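Local structure of TarM (Staphylococcus aureus subsp. aureus 21178, 4X7R) at residues 22-25 / 26-29. The protein belongs to the GT-B clan of glycosyltransferases, whose fold pairs two domains with parallel sheets, carries an added antiparallel sheet and binds uridine-5'-diphosphate. The protein carries 1 engineered substitution. Sequence-based numbering, arbitrary orientation.
Sequences MFNR and SKEF
Asn24 with Lys27 and Glu28, and Arg25 with Phe29, meet over one turn inside helix 17-31, a local contact in the helix that links strands 3-7 and 36-40 of a beta-alpha-beta unit in a GT-B protein. The backbone is regular alpha helix: Ser26 N to Met22 O, Lys27 N to Phe23 O, Glu28 N to Asn24 O and Phe29 N to Arg25 O are all hydrogen bonds. On the partly exposed side a polar ring closes. The Lys27 chain runs alongside Asn24, bends at its last two torsions and brings NZ 2.8 Å from Glu28 OE2, a salt bridge in which NZ comes from above the carboxylate plane. The same NZ makes a weak hydrogen bond of 3.3 Å to Asn24 OD1. A water completes the ring: Asn24 ND2 donates to it at 2.8 Å, and it donates in turn to Glu28 OE2 at 2.6 Å. Both ends of the Asn24 amide are thus engaged, consistent with the amide orientation modelled. Lys307 NZ also lies close to Lys27 NZ, and the Glu28 carboxylate probably offsets this concentration of positive charge.

Arg25 works on the buried side. With CG anti to the backbone N (chi1 -161°), its aliphatic part lies side by side with the Phe29 ring, CD 3.4 Å and CG 3.5 Å from Phe29 CE2. A bend at chi3 (-55°) then turns the guanidinium away from the alkyl run, its plane 56° from the ring, and NH2 forms a salt bridge with Asp226. The Phe29 ring also meets Trp487 edge-to-face, while Ser26 OG bonds to Ala36 O and Thr64 OG1. Met22, Arg25 and Ser26 rest on Met6 of strand 3-7, and Met22 and Phe23 reach Ile38 of strand 36-40, so the helix packs on the parallel sheet, with helix 480-492 alongside.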
# COMPACT_ATOMS: atom_id res chain seq x y z
N MET A 22 4.59 -8.32 -1.01
CA MET A 22 4.14 -8.86 -2.29
C MET A 22 5.28 -8.84 -3.31
O MET A 22 5.47 -9.82 -4.02
CB MET A 22 2.94 -8.07 -2.83
CG MET A 22 1.71 -8.18 -1.97
SD MET A 22 0.33 -7.21 -2.65
CE MET A 22 -0.12 -8.26 -4.05
N PHE A 23 6.04 -7.73 -3.36
CA PHE A 23 7.19 -7.56 -4.26
C PHE A 23 8.30 -8.59 -3.99
O PHE A 23 8.90 -9.14 -4.93
CB PHE A 23 7.78 -6.14 -4.13
CG PHE A 23 6.94 -4.98 -4.63
CD1 PHE A 23 6.11 -5.13 -5.75
CD2 PHE A 23 7.00 -3.73 -4.01
CE1 PHE A 23 5.34 -4.05 -6.21
CE2 PHE A 23 6.24 -2.66 -4.48
CZ PHE A 23 5.42 -2.83 -5.58
N ASN A 24 8.59 -8.83 -2.69
CA ASN A 24 9.61 -9.79 -2.30
C ASN A 24 9.12 -11.21 -2.54
O ASN A 24 9.90 -12.04 -2.99
CB ASN A 24 10.08 -9.58 -0.85
CG ASN A 24 11.35 -10.34 -0.56
OD1 ASN A 24 12.29 -10.31 -1.36
ND2 ASN A 24 11.42 -11.04 0.56
N ARG A 25 7.82 -11.47 -2.28
CA ARG A 25 7.21 -12.79 -2.53
C ARG A 25 7.26 -13.10 -4.02
O ARG A 25 7.50 -14.24 -4.39
CB ARG A 25 5.75 -12.82 -2.05
CG ARG A 25 5.23 -14.27 -1.87
CD ARG A 25 3.74 -14.39 -1.67
NE ARG A 25 3.27 -13.58 -0.55
CZ ARG A 25 2.17 -12.85 -0.58
NH1 ARG A 25 1.42 -12.81 -1.67
NH2 ARG A 25 1.81 -12.13 0.48
N SER A 26 7.01 -12.09 -4.88
CA SER A 26 7.05 -12.28 -6.33
C SER A 26 8.45 -12.68 -6.75
O SER A 26 8.63 -13.65 -7.50
CB SER A 26 6.62 -11.02 -7.06
OG SER A 26 6.75 -11.26 -8.44
N LYS A 27 9.46 -11.96 -6.23
CA LYS A 27 10.87 -12.28 -6.52
C LYS A 27 11.20 -13.73 -6.14
O LYS A 27 11.81 -14.45 -6.92
CB LYS A 27 11.82 -11.30 -5.80
CG LYS A 27 13.30 -11.62 -6.07
CD LYS A 27 14.23 -11.14 -5.01
CE LYS A 27 14.78 -12.27 -4.19
NZ LYS A 27 14.81 -11.91 -2.74
N GLU A 28 10.75 -14.18 -4.95
CA GLU A 28 11.01 -15.55 -4.48
C GLU A 28 10.32 -16.62 -5.32
O GLU A 28 10.96 -17.61 -5.64
CB GLU A 28 10.71 -15.69 -2.98
CG GLU A 28 11.67 -14.90 -2.10
CD GLU A 28 13.16 -15.20 -2.21
OE1 GLU A 28 13.52 -16.26 -2.77
OE2 GLU A 28 13.96 -14.38 -1.72
N PHE A 29 9.03 -16.40 -5.72
CA PHE A 29 8.35 -17.38 -6.58
C PHE A 29 8.99 -17.48 -7.98
O PHE A 29 9.18 -18.58 -8.49
CB PHE A 29 6.83 -17.13 -6.63
CG PHE A 29 6.07 -17.45 -5.35
CD1 PHE A 29 6.35 -18.61 -4.62
CD2 PHE A 29 4.99 -16.66 -4.94
CE1 PHE A 29 5.63 -18.92 -3.46
CE2 PHE A 29 4.22 -17.02 -3.83
CZ PHE A 29 4.57 -18.12 -3.07
O HOH W 1 13.39 -12.99 0.46